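Local coordinates for protein interleukin-2 receptor subunit beta (PDB 6DG5) that probably acts as the signal-transducing beta subunit of the interleukin-2 receptor, binding the cytokine through the extracellular part that forms this chain, at residues B[141-145]-B[195-199]; B[10-14]-B[102-108]; B[108-114]-B[125-131]; B[176-182]-B[201-207]. All coordinates share one frame; numbering follows the deposited sequence.

Interaction 1 of 4, residues B[141-145]-B[195-199]. With MAN (alpha-D-mannopyranose), chain E; FUC (alpha-L-fucopyranose), chain C.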
# COMPACT_ATOMS: atom_id res chain seq x y z
N GLU B 141 6.05 -0.65 -9.05
CA GLU B 141 5.83 -1.03 -10.44
C GLU B 141 7.18 -1.15 -11.11
O GLU B 141 8.10 -0.39 -10.81
CB GLU B 141 4.96 0.02 -11.15
CG GLU B 141 4.20 -0.51 -12.35
CD GLU B 141 3.16 0.48 -12.84
OE1 GLU B 141 3.55 1.53 -13.40
OE2 GLU B 141 1.95 0.21 -12.66
N PHE B 142 7.30 -2.11 -12.03
CA PHE B 142 8.59 -2.40 -12.66
C PHE B 142 8.45 -2.43 -14.17
O PHE B 142 7.43 -2.86 -14.71
CB PHE B 142 9.15 -3.73 -12.16
CG PHE B 142 9.52 -3.72 -10.71
CD1 PHE B 142 10.75 -3.25 -10.29
CD2 PHE B 142 8.63 -4.18 -9.75
CE1 PHE B 142 11.09 -3.24 -8.96
CE2 PHE B 142 8.96 -4.17 -8.41
CZ PHE B 142 10.20 -3.70 -8.01
N GLU B 143 9.50 -1.96 -14.84
CA GLU B 143 9.61 -1.99 -16.29
C GLU B 143 11.01 -2.47 -16.65
O GLU B 143 12.00 -1.89 -16.19
CB GLU B 143 9.34 -0.62 -16.91
CG GLU B 143 8.10 -0.54 -17.79
CD GLU B 143 8.02 0.76 -18.57
OE1 GLU B 143 9.05 1.47 -18.65
OE2 GLU B 143 6.93 1.07 -19.10
N ALA B 144 11.08 -3.53 -17.46
CA ALA B 144 12.35 -4.07 -17.92
C ALA B 144 12.41 -4.01 -19.44
O ALA B 144 11.38 -4.02 -20.12
CB ALA B 144 12.56 -5.51 -17.44
N ARG B 145 13.63 -3.94 -19.98
CA ARG B 145 13.83 -3.98 -21.42
C ARG B 145 14.91 -4.99 -21.77
O ARG B 145 15.99 -4.99 -21.17
CB ARG B 145 14.19 -2.59 -21.98
CG ARG B 145 15.41 -1.91 -21.38
CD ARG B 145 15.61 -0.55 -22.04
NE ARG B 145 16.78 0.16 -21.54
CZ ARG B 145 17.15 1.36 -21.97
NH1 ARG B 145 16.44 1.98 -22.91
NH2 ARG B 145 18.23 1.95 -21.47
N TRP B 195 10.08 7.84 -13.47
CA TRP B 195 10.70 6.52 -13.41
C TRP B 195 12.10 6.61 -12.82
O TRP B 195 12.80 7.62 -12.94
CB TRP B 195 10.78 5.90 -14.80
CG TRP B 195 9.52 5.21 -15.23
CD1 TRP B 195 8.57 5.68 -16.09
CD2 TRP B 195 9.08 3.91 -14.82
NE1 TRP B 195 7.57 4.75 -16.24
CE2 TRP B 195 7.86 3.66 -15.47
CE3 TRP B 195 9.60 2.93 -13.96
CZ2 TRP B 195 7.15 2.47 -15.29
CZ3 TRP B 195 8.90 1.76 -13.79
CH2 TRP B 195 7.68 1.54 -14.45
N SER B 196 12.52 5.52 -12.17
CA SER B 196 13.88 5.41 -11.68
C SER B 196 14.82 5.11 -12.84
O SER B 196 14.40 4.59 -13.88
CB SER B 196 13.97 4.30 -10.64
OG SER B 196 14.03 3.03 -11.24
N PRO B 197 16.11 5.42 -12.69
CA PRO B 197 17.07 5.09 -13.75
C PRO B 197 17.15 3.58 -13.97
O PRO B 197 16.81 2.78 -13.10
CB PRO B 197 18.39 5.64 -13.22
CG PRO B 197 17.99 6.71 -12.27
CD PRO B 197 16.73 6.22 -11.62
N TRP B 198 17.59 3.21 -15.16
CA TRP B 198 17.72 1.81 -15.50
C TRP B 198 18.79 1.14 -14.66
O TRP B 198 19.81 1.75 -14.33
CB TRP B 198 18.04 1.64 -16.99
CG TRP B 198 16.91 1.99 -17.89
CD1 TRP B 198 16.77 3.12 -18.64
CD2 TRP B 198 15.74 1.20 -18.15
NE1 TRP B 198 15.59 3.08 -19.35
CE2 TRP B 198 14.94 1.91 -19.07
CE3 TRP B 198 15.30 -0.05 -17.69
CZ2 TRP B 198 13.73 1.42 -19.54
CZ3 TRP B 198 14.09 -0.53 -18.16
CH2 TRP B 198 13.32 0.20 -19.07
N SER B 199 18.55 -0.11 -14.30
CA SER B 199 19.51 -0.87 -13.51
C SER B 199 20.78 -1.13 -14.32
O SER B 199 20.80 -1.02 -15.54
CB SER B 199 18.90 -2.19 -13.06
OG SER B 199 18.58 -3.01 -14.17
C1 MAN E . 25.86 3.00 -14.63
C2 MAN E . 25.57 2.31 -16.00
C3 MAN E . 24.15 2.65 -16.46
C4 MAN E . 23.13 2.31 -15.37
C5 MAN E . 23.47 3.04 -14.07
C6 MAN E . 22.56 2.64 -12.92
O2 MAN E . 25.61 0.89 -15.88
O3 MAN E . 23.83 1.98 -17.67
O4 MAN E . 21.83 2.71 -15.80
O5 MAN E . 24.84 2.73 -13.67
O6 MAN E . 22.82 3.51 -11.82
C1 FUC C . 19.78 10.03 -7.45
C2 FUC C . 18.37 9.52 -7.04
C3 FUC C . 17.74 8.63 -8.12
C4 FUC C . 18.79 8.07 -9.10
C5 FUC C . 19.59 9.22 -9.74
C6 FUC C . 20.95 8.80 -10.28
O2 FUC C . 17.49 10.58 -6.70
O3 FUC C . 17.07 7.54 -7.52
O4 FUC C . 19.66 7.14 -8.46
O5 FUC C . 19.83 10.33 -8.83

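Interaction 2 of 4, residues B[10-14]-B[102-108]. With FUC (alpha-L-fucopyranose), chain C.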
# COMPACT_ATOMS: atom_id res chain seq x y z
N CYS B 10 14.10 19.00 -8.78
CA CYS B 10 14.58 18.25 -7.63
C CYS B 10 13.81 16.94 -7.51
O CYS B 10 12.63 16.87 -7.87
CB CYS B 10 14.43 19.06 -6.35
SG CYS B 10 15.36 20.61 -6.33
N PHE B 11 14.48 15.92 -6.99
CA PHE B 11 13.89 14.59 -6.89
C PHE B 11 14.19 13.99 -5.52
O PHE B 11 15.29 14.15 -4.98
CB PHE B 11 14.41 13.66 -7.99
CG PHE B 11 13.90 14.01 -9.36
CD1 PHE B 11 12.57 13.84 -9.68
CD2 PHE B 11 14.76 14.50 -10.33
CE1 PHE B 11 12.09 14.16 -10.93
CE2 PHE B 11 14.29 14.82 -11.59
CZ PHE B 11 12.95 14.65 -11.89
N TYR B 12 13.20 13.28 -4.98
CA TYR B 12 13.27 12.69 -3.66
C TYR B 12 13.21 11.17 -3.80
O TYR B 12 12.31 10.64 -4.46
CB TYR B 12 12.11 13.21 -2.79
CG TYR B 12 11.97 12.57 -1.42
CD1 TYR B 12 13.07 12.38 -0.60
CD2 TYR B 12 10.72 12.20 -0.95
CE1 TYR B 12 12.93 11.81 0.65
CE2 TYR B 12 10.57 11.63 0.31
CZ TYR B 12 11.68 11.43 1.10
OH TYR B 12 11.54 10.87 2.35
N ASN B 13 14.18 10.48 -3.19
CA ASN B 13 14.28 9.03 -3.31
C ASN B 13 13.31 8.29 -2.38
O ASN B 13 13.45 7.07 -2.23
CB ASN B 13 15.72 8.58 -3.03
CG ASN B 13 16.05 8.56 -1.55
OD1 ASN B 13 15.52 9.34 -0.76
ND2 ASN B 13 16.95 7.66 -1.16
N SER B 14 12.37 9.00 -1.77
CA SER B 14 11.35 8.50 -0.84
C SER B 14 11.93 8.08 0.50
O SER B 14 11.20 7.52 1.33
CB SER B 14 10.55 7.33 -1.43
OG SER B 14 11.31 6.14 -1.41
N PHE B 102 6.75 14.06 -2.03
CA PHE B 102 6.10 12.87 -2.57
C PHE B 102 5.38 13.13 -3.89
O PHE B 102 4.77 12.20 -4.43
CB PHE B 102 5.14 12.29 -1.54
CG PHE B 102 5.82 11.44 -0.51
CD1 PHE B 102 6.47 12.02 0.57
CD2 PHE B 102 5.83 10.06 -0.63
CE1 PHE B 102 7.10 11.24 1.52
CE2 PHE B 102 6.46 9.28 0.32
CZ PHE B 102 7.10 9.87 1.39
N ASP B 103 5.43 14.36 -4.41
CA ASP B 103 5.01 14.65 -5.77
C ASP B 103 6.18 14.67 -6.74
O ASP B 103 5.97 14.82 -7.95
CB ASP B 103 4.26 15.98 -5.82
CG ASP B 103 2.99 15.97 -5.00
OD1 ASP B 103 2.36 14.89 -4.88
OD2 ASP B 103 2.61 17.03 -4.46
N ASN B 104 7.42 14.53 -6.24
CA ASN B 104 8.63 14.52 -7.06
C ASN B 104 9.47 13.31 -6.65
O ASN B 104 10.58 13.46 -6.13
CB ASN B 104 9.40 15.83 -6.91
CG ASN B 104 8.71 17.00 -7.58
OD1 ASN B 104 7.61 17.41 -7.18
ND2 ASN B 104 9.35 17.56 -8.60
N LEU B 105 8.95 12.12 -6.91
CA LEU B 105 9.60 10.88 -6.50
C LEU B 105 10.38 10.28 -7.65
O LEU B 105 9.86 10.13 -8.76
CB LEU B 105 8.56 9.87 -5.99
CG LEU B 105 7.99 10.11 -4.60
CD1 LEU B 105 6.94 9.05 -4.27
CD2 LEU B 105 9.10 10.09 -3.56
N ARG B 106 11.64 9.93 -7.38
CA ARG B 106 12.49 9.21 -8.34
C ARG B 106 13.31 8.21 -7.55
O ARG B 106 14.36 8.55 -6.99
CB ARG B 106 13.38 10.17 -9.13
CG ARG B 106 13.71 9.66 -10.53
CD ARG B 106 15.21 9.54 -10.74
NE ARG B 106 15.76 10.65 -11.51
CZ ARG B 106 16.56 11.59 -11.01
NH1 ARG B 106 17.01 12.57 -11.79
NH2 ARG B 106 16.91 11.55 -9.74
N LEU B 107 12.83 6.97 -7.49
CA LEU B 107 13.41 5.95 -6.63
C LEU B 107 14.81 5.55 -7.10
O LEU B 107 15.25 5.89 -8.20
CB LEU B 107 12.50 4.73 -6.56
CG LEU B 107 11.22 4.88 -5.75
CD1 LEU B 107 10.13 3.94 -6.25
CD2 LEU B 107 11.51 4.62 -4.29
N VAL B 108 15.50 4.82 -6.24
CA VAL B 108 16.83 4.31 -6.55
C VAL B 108 16.71 3.13 -7.51
O VAL B 108 15.82 2.29 -7.36
CB VAL B 108 17.57 3.92 -5.26
CG1 VAL B 108 18.82 3.10 -5.57
CG2 VAL B 108 17.94 5.17 -4.47
C1 FUC C . 19.78 10.03 -7.45
C2 FUC C . 18.37 9.52 -7.04
C3 FUC C . 17.74 8.63 -8.12
C4 FUC C . 18.79 8.07 -9.10
C5 FUC C . 19.59 9.22 -9.74
C6 FUC C . 20.95 8.80 -10.28
O2 FUC C . 17.49 10.58 -6.70
O3 FUC C . 17.07 7.54 -7.52
O4 FUC C . 19.66 7.14 -8.46
O5 FUC C . 19.83 10.33 -8.83

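Interaction 3 of 4, residues B[108-114]-B[125-131]. With FUC (alpha-L-fucopyranose), chain C.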
# COMPACT_ATOMS: atom_id res chain seq x y z
N VAL B 108 15.50 4.82 -6.24
CA VAL B 108 16.83 4.31 -6.55
C VAL B 108 16.71 3.13 -7.51
O VAL B 108 15.82 2.29 -7.36
CB VAL B 108 17.57 3.92 -5.26
CG1 VAL B 108 18.82 3.10 -5.57
CG2 VAL B 108 17.94 5.17 -4.47
N ALA B 109 17.60 3.08 -8.49
CA ALA B 109 17.54 2.06 -9.52
C ALA B 109 17.61 0.66 -8.91
O ALA B 109 18.24 0.47 -7.87
CB ALA B 109 18.68 2.25 -10.52
N PRO B 110 16.96 -0.33 -9.53
CA PRO B 110 17.05 -1.70 -9.02
C PRO B 110 18.47 -2.23 -9.11
O PRO B 110 19.24 -1.85 -10.00
CB PRO B 110 16.10 -2.48 -9.93
CG PRO B 110 15.19 -1.45 -10.51
CD PRO B 110 16.02 -0.22 -10.66
N HIS B 111 18.82 -3.10 -8.17
CA HIS B 111 20.16 -3.67 -8.10
C HIS B 111 20.05 -5.17 -7.91
O HIS B 111 18.96 -5.75 -7.90
CB HIS B 111 20.96 -3.02 -6.96
CG HIS B 111 20.32 -3.16 -5.62
ND1 HIS B 111 20.51 -4.26 -4.81
CD2 HIS B 111 19.50 -2.33 -4.94
CE1 HIS B 111 19.83 -4.10 -3.69
NE2 HIS B 111 19.21 -2.94 -3.74
N SER B 112 21.21 -5.82 -7.77
CA SER B 112 21.30 -7.26 -7.52
C SER B 112 20.59 -8.07 -8.60
O SER B 112 19.91 -9.06 -8.31
CB SER B 112 20.76 -7.61 -6.13
OG SER B 112 21.61 -7.12 -5.11
N LEU B 113 20.73 -7.64 -9.85
CA LEU B 113 20.17 -8.42 -10.96
C LEU B 113 20.97 -9.70 -11.14
O LEU B 113 22.20 -9.69 -11.14
CB LEU B 113 20.20 -7.60 -12.25
CG LEU B 113 18.88 -6.95 -12.68
CD1 LEU B 113 18.68 -5.62 -11.98
CD2 LEU B 113 18.84 -6.77 -14.19
N GLN B 114 20.26 -10.82 -11.28
CA GLN B 114 20.92 -12.10 -11.49
C GLN B 114 19.94 -13.08 -12.11
O GLN B 114 18.72 -12.89 -12.05
CB GLN B 114 21.49 -12.66 -10.19
CG GLN B 114 20.44 -13.13 -9.20
CD GLN B 114 21.05 -13.94 -8.07
OE1 GLN B 114 22.14 -14.48 -8.20
NE2 GLN B 114 20.34 -14.02 -6.95
N ILE B 125 14.94 -13.98 -14.15
CA ILE B 125 15.88 -12.96 -13.71
C ILE B 125 15.28 -12.23 -12.51
O ILE B 125 14.12 -11.81 -12.55
CB ILE B 125 16.19 -11.96 -14.84
CG1 ILE B 125 16.95 -12.67 -15.96
CG2 ILE B 125 16.97 -10.77 -14.31
CD1 ILE B 125 16.67 -12.10 -17.34
N SER B 126 16.07 -12.08 -11.45
CA SER B 126 15.63 -11.44 -10.21
C SER B 126 16.32 -10.10 -10.03
O SER B 126 17.31 -9.78 -10.70
CB SER B 126 15.91 -12.34 -9.00
OG SER B 126 15.22 -13.57 -9.12
N TRP B 127 15.79 -9.30 -9.10
CA TRP B 127 16.39 -8.01 -8.76
C TRP B 127 15.84 -7.54 -7.42
O TRP B 127 14.66 -7.73 -7.12
CB TRP B 127 16.12 -6.96 -9.84
CG TRP B 127 14.67 -6.74 -10.15
CD1 TRP B 127 13.80 -5.92 -9.49
CD2 TRP B 127 13.93 -7.32 -11.23
NE1 TRP B 127 12.56 -5.97 -10.08
CE2 TRP B 127 12.62 -6.83 -11.15
CE3 TRP B 127 14.25 -8.23 -12.25
CZ2 TRP B 127 11.62 -7.20 -12.06
CZ3 TRP B 127 13.27 -8.60 -13.14
CH2 TRP B 127 11.97 -8.09 -13.04
N LYS B 128 16.72 -6.93 -6.62
CA LYS B 128 16.37 -6.38 -5.32
C LYS B 128 16.25 -4.86 -5.41
O LYS B 128 16.78 -4.22 -6.32
CB LYS B 128 17.43 -6.76 -4.28
CG LYS B 128 17.55 -8.26 -4.01
CD LYS B 128 18.66 -8.54 -3.00
CE LYS B 128 18.60 -9.96 -2.47
NZ LYS B 128 18.86 -10.98 -3.52
N VAL B 129 15.54 -4.29 -4.44
CA VAL B 129 15.30 -2.85 -4.41
C VAL B 129 15.73 -2.30 -3.06
O VAL B 129 15.76 -3.01 -2.05
CB VAL B 129 13.82 -2.50 -4.68
CG1 VAL B 129 13.45 -2.83 -6.12
CG2 VAL B 129 12.92 -3.25 -3.71
N SER B 130 16.07 -1.01 -3.04
CA SER B 130 16.52 -0.33 -1.84
C SER B 130 15.91 1.06 -1.77
O SER B 130 15.48 1.62 -2.78
CB SER B 130 18.05 -0.22 -1.79
OG SER B 130 18.66 -1.49 -1.60
N GLN B 131 15.87 1.60 -0.55
CA GLN B 131 15.42 2.98 -0.30
C GLN B 131 14.00 3.21 -0.79
O GLN B 131 13.67 4.28 -1.31
CB GLN B 131 16.38 3.99 -0.93
CG GLN B 131 17.58 4.32 -0.05
CD GLN B 131 18.86 4.42 -0.84
OE1 GLN B 131 19.29 5.52 -1.21
NE2 GLN B 131 19.48 3.28 -1.10
C1 FUC C . 19.78 10.03 -7.45
C2 FUC C . 18.37 9.52 -7.04
C3 FUC C . 17.74 8.63 -8.12
C4 FUC C . 18.79 8.07 -9.10
C5 FUC C . 19.59 9.22 -9.74
C6 FUC C . 20.95 8.80 -10.28
O2 FUC C . 17.49 10.58 -6.70
O3 FUC C . 17.07 7.54 -7.52
O4 FUC C . 19.66 7.14 -8.46
O5 FUC C . 19.83 10.33 -8.83
O HOH W 1 15.36 0.39 -5.35

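Interaction 4 of 4, residues B[176-182]-B[201-207]. With MAN (alpha-D-mannopyranose), chain E.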
# COMPACT_ATOMS: atom_id res chain seq x y z
N SER B 176 21.48 -20.32 -27.65
CA SER B 176 22.85 -19.84 -27.81
C SER B 176 22.87 -18.40 -28.32
O SER B 176 23.52 -18.06 -29.31
CB SER B 176 23.65 -20.76 -28.74
OG SER B 176 23.10 -20.78 -30.05
N THR B 177 22.14 -17.54 -27.61
CA THR B 177 22.02 -16.13 -27.96
C THR B 177 22.21 -15.29 -26.71
O THR B 177 21.70 -15.63 -25.64
CB THR B 177 20.66 -15.83 -28.61
OG1 THR B 177 20.50 -16.63 -29.78
CG2 THR B 177 20.56 -14.36 -28.99
N SER B 178 22.95 -14.19 -26.85
CA SER B 178 23.30 -13.33 -25.72
C SER B 178 22.36 -12.13 -25.66
O SER B 178 22.15 -11.45 -26.67
CB SER B 178 24.75 -12.86 -25.83
OG SER B 178 25.65 -13.95 -25.85
N TYR B 179 21.82 -11.87 -24.47
CA TYR B 179 20.90 -10.77 -24.24
C TYR B 179 21.43 -9.86 -23.14
O TYR B 179 22.31 -10.22 -22.37
CB TYR B 179 19.51 -11.28 -23.85
CG TYR B 179 18.87 -12.25 -24.83
CD1 TYR B 179 19.14 -13.61 -24.76
CD2 TYR B 179 17.99 -11.80 -25.80
CE1 TYR B 179 18.56 -14.49 -25.65
CE2 TYR B 179 17.40 -12.67 -26.69
CZ TYR B 179 17.69 -14.02 -26.61
OH TYR B 179 17.10 -14.89 -27.50
N GLU B 180 20.84 -8.66 -23.07
CA GLU B 180 21.14 -7.68 -22.04
C GLU B 180 19.83 -7.11 -21.53
O GLU B 180 18.92 -6.82 -22.32
CB GLU B 180 22.06 -6.57 -22.57
CG GLU B 180 23.14 -6.11 -21.59
CD GLU B 180 24.18 -5.21 -22.25
OE1 GLU B 180 24.14 -5.07 -23.49
OE2 GLU B 180 25.03 -4.65 -21.53
N VAL B 181 19.72 -6.94 -20.21
CA VAL B 181 18.46 -6.58 -19.57
C VAL B 181 18.70 -5.48 -18.55
O VAL B 181 19.65 -5.53 -17.77
CB VAL B 181 17.80 -7.81 -18.91
CG1 VAL B 181 16.76 -7.38 -17.88
CG2 VAL B 181 17.16 -8.70 -19.96
N GLN B 182 17.82 -4.47 -18.56
CA GLN B 182 17.78 -3.42 -17.55
C GLN B 182 16.37 -3.31 -17.00
O GLN B 182 15.39 -3.51 -17.72
CB GLN B 182 18.20 -2.06 -18.13
CG GLN B 182 19.66 -1.96 -18.52
CD GLN B 182 20.03 -0.56 -18.98
OE1 GLN B 182 19.49 -0.05 -19.96
NE2 GLN B 182 20.95 0.07 -18.25
N PRO B 201 23.00 -3.07 -16.45
CA PRO B 201 22.55 -4.14 -17.35
C PRO B 201 23.15 -5.49 -16.99
O PRO B 201 24.29 -5.59 -16.54
CB PRO B 201 23.02 -3.66 -18.73
CG PRO B 201 24.08 -2.64 -18.46
CD PRO B 201 23.68 -1.99 -17.17
N LEU B 202 22.35 -6.53 -17.18
CA LEU B 202 22.73 -7.91 -16.91
C LEU B 202 22.84 -8.65 -18.24
O LEU B 202 21.85 -8.77 -18.96
CB LEU B 202 21.72 -8.59 -15.99
CG LEU B 202 21.88 -10.09 -15.77
CD1 LEU B 202 22.94 -10.36 -14.71
CD2 LEU B 202 20.55 -10.71 -15.38
N THR B 203 24.03 -9.16 -18.54
CA THR B 203 24.29 -9.86 -19.79
C THR B 203 24.27 -11.36 -19.55
O THR B 203 24.99 -11.87 -18.68
CB THR B 203 25.63 -9.44 -20.38
OG1 THR B 203 25.77 -8.01 -20.29
CG2 THR B 203 25.72 -9.85 -21.84
N PHE B 204 23.44 -12.07 -20.31
CA PHE B 204 23.30 -13.51 -20.17
C PHE B 204 23.14 -14.15 -21.55
O PHE B 204 22.66 -13.51 -22.49
CB PHE B 204 22.11 -13.88 -19.27
CG PHE B 204 20.78 -13.41 -19.79
CD1 PHE B 204 20.34 -12.12 -19.55
CD2 PHE B 204 19.96 -14.26 -20.52
CE1 PHE B 204 19.11 -11.69 -20.02
CE2 PHE B 204 18.73 -13.83 -21.00
CZ PHE B 204 18.31 -12.54 -20.74
N ARG B 205 23.54 -15.41 -21.65
CA ARG B 205 23.48 -16.16 -22.89
C ARG B 205 22.74 -17.47 -22.66
O ARG B 205 22.99 -18.17 -21.67
CB ARG B 205 24.88 -16.44 -23.45
CG ARG B 205 24.89 -17.18 -24.78
CD ARG B 205 26.31 -17.37 -25.30
NE ARG B 205 26.33 -18.13 -26.55
CZ ARG B 205 26.31 -17.57 -27.75
NH1 ARG B 205 26.27 -16.25 -27.88
NH2 ARG B 205 26.34 -18.34 -28.84
N THR B 206 21.83 -17.80 -23.58
CA THR B 206 21.01 -19.00 -23.45
C THR B 206 21.83 -20.25 -23.77
O THR B 206 22.85 -20.20 -24.46
CB THR B 206 19.80 -18.91 -24.38
OG1 THR B 206 20.21 -18.44 -25.67
CG2 THR B 206 18.76 -17.97 -23.81
N ARG B 207 21.35 -21.38 -23.25
CA ARG B 207 22.02 -22.65 -23.48
C ARG B 207 21.93 -23.03 -24.96
O ARG B 207 20.87 -22.85 -25.58
CB ARG B 207 21.39 -23.75 -22.62
CG ARG B 207 22.06 -25.11 -22.72
CD ARG B 207 21.28 -26.18 -21.95
NE ARG B 207 21.37 -26.01 -20.51
CZ ARG B 207 22.24 -26.65 -19.73
NH1 ARG B 207 23.10 -27.50 -20.27
NH2 ARG B 207 22.25 -26.44 -18.42
C1 MAN E . 25.86 3.00 -14.63
C2 MAN E . 25.57 2.31 -16.00
C3 MAN E . 24.15 2.65 -16.46
C4 MAN E . 23.13 2.31 -15.37
C5 MAN E . 23.47 3.04 -14.07
C6 MAN E . 22.56 2.64 -12.92
O2 MAN E . 25.61 0.89 -15.88
O3 MAN E . 23.83 1.98 -17.67
O4 MAN E . 21.83 2.71 -15.80
O5 MAN E . 24.84 2.73 -13.67
O6 MAN E . 22.82 3.51 -11.82

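Interaction 1 of 4, residues B[141-145]-B[195-199]
The WSXWS motif of type I cytokine receptors, residues 195-199, lays its two tryptophans, Trp195 and Trp198, against Glu143 and Arg145 of strand 140-148. Both segments belong to the second, fibronectin type III domain. The guanidinium of Arg145 stacks flat on the Trp198 indole, with the planes 6° apart. Arg145 CZ lies 3.7 Å from the centroid of the five-membered ring of Trp198, a cation-pi contact over the face. Arg145 CD makes a CH-pi contact 3.8 Å from the centroid of the six-membered ring of Trp198. The long arginine can cover both rings because its chain runs extended from CG to NE. Its NH2 also bonds to Gln182 OE1, which helps fix the turn of the guanidinium. With an alanine in place of Trp198, the Arg145 guanidinium would probably lose its stacking surface and a gap would open beside the strand.

Glu143 CB approaches the six-membered ring of Trp195 off-centre, 4.2 Å from the centroid. The Glu143 carboxylate lies over one face, its plane 14° from that of the Trp195 ring. Glu143 OE1 also forms a salt bridge with Arg184 NH2, and Arg184 and Lys186 make cation-pi contacts with Trp195. This interleaving of tryptophans with basic side chains is the ladder known from this receptor family. Beyond it, the mannose O4 donates a hydrogen bond to Trp198 O at 2.7 Å.

Interaction 2 of 4, residues B[10-14]-B[102-108]
Tyr12 N donates to Asn104 O at 2.9 Å, and Arg106 N donates to Tyr12 O at 3.1 Å. These two bonds form a single beta bridge between Tyr12 and Leu105. The bridge lies at the joint between the two extracellular domains: strand 8-12 belongs to the first, and 102-108 is the linker into the fibronectin type III domain. A weak bond from Asn104 ND2 to Cys10 O continues the polar row, and the same ND2 also bonds to Ala1 O. At the other end, the fucose O3 sits 2.9 Å from Arg106 O and also reaches Leu107 O. Its one proton can serve either carbonyl, and the glycan sugar is held against the linker.

The Arg106 guanidinium lies between Phe11 and the fucose. Phe11 CD2 is over one face, 3.3 Å from Arg106 NH1, and the fucose C5 is over the opposite face. The Phe11 ring is turned 42° from the guanidinium plane, too far to stack. The Arg106 chain is bent at its second and third torsions, which folds the group back beside the ring.

Tyr12 directs its edge at the face of Phe102, a T-shaped pair with centroids 5.6 Å apart and planes at 74°. Tyr12 OH bonds to Arg15 O, which holds the far end of the ring. Beside it, Leu105 CD2 packs on Tyr12 CD2 at 3.7 Å.

Interaction 3 of 4, residues B[108-114]-B[125-131]
His111 and Lys128 form an antiparallel hydrogen-bonded pair: His111 N donates to Lys128 O at 3.0 Å, and Lys128 N to His111 O at 2.8 Å. The imidazole reaches farther along the partner segment. Its NE2 is hydrogen-bonded to Ser130 OG at 2.6 Å, and its other nitrogen, ND1, to Ser112 OG at 3.1 Å. Lys128 O lies over the centre of one ring face. The ring gets there because CG sits between the backbone N and the carbonyl carbon (chi1 58°), which swings it over the neighbouring strand. Were His111 a leucine, Ser130 OG and Ser112 OG would probably both lose their partner.

The pairing resumes at Gln114 with Ser126, one residue out of step. This is a beta bulge in the hairpin of strands 111-118 and 123-128. Under it, Leu113 CD1 packs on Trp127 CB at 3.6 Å, and Pro110 CB touches the Trp127 ring. Phe142 meets that ring from strand 140-148. Before His111, a water joins the segments, donating to Val108 O and accepting from Ser130 N.

Donor and acceptor are not settled for either imidazole bond, yet a partner at each nitrogen holds the ring against rotation.

Interaction 4 of 4, residues B[176-182]-B[201-207]
The Phe204 ring carries Tyr179 CB over one face, a CH-pi contact 4.0 Å from its centroid. Val181 CG2 meets its edge, 3.6 Å from Phe204 CE1. The Tyr179 ring itself is slid well to one side, with planes 25° apart and little overlap. With chi1 at 61°, the Phe204 ring leans across to strand 178-187. The Arg205 guanidinium, on the other side of the sheet, has the Ser176-Thr177 peptide over one face. In its plane, at the edge, Arg205 NH1 donates to Ser178 OG at 3.1 Å.

Backbone bonds pair Tyr179 with Phe204 and Val181 with Leu202; Tyr179 N to Phe204 O is the shortest of them at 2.7 Å. Past the end of strand 202-205 a side chain takes over: Thr206 OG1 accepts from Thr177 N at 2.9 Å and is also bonded to Ile174 O. At the opposite end, Pro201 lies alongside Gln182, with its CD 3.6 Å from Gln182 NE2. That amide is bonded to Ser199 O.

Phe204 and Leu202 face inward and touch Ile125 and Val115 of the other sheet. An antiparallel edge pair packed onto a second sheet is characteristic of the beta sandwich of a fibronectin type III domain.

Overall arrangement
Along the chain, interaction 2 opens first and is the one that joins the two domains. Its linker passes through Val108 into interaction 3, which starts the fibronectin type III domain that holds interactions 1, 3 and 4. Interactions 1 and 4 open after interaction 3 closes, alternate in sequence and share a sheet through strands 140-148 and 178-187; Gln182 of interaction 4 links it to both segments of interaction 1. Interaction 3 lies in the opposing sheet, about 17 Å from interaction 4 between centres, and packs on it through Ile125. Interactions 1 and 2 are about 14 Å apart and touch where Ser196 meets Leu107. The WSXWS segment packs against the linker, with glycan sugars beside both.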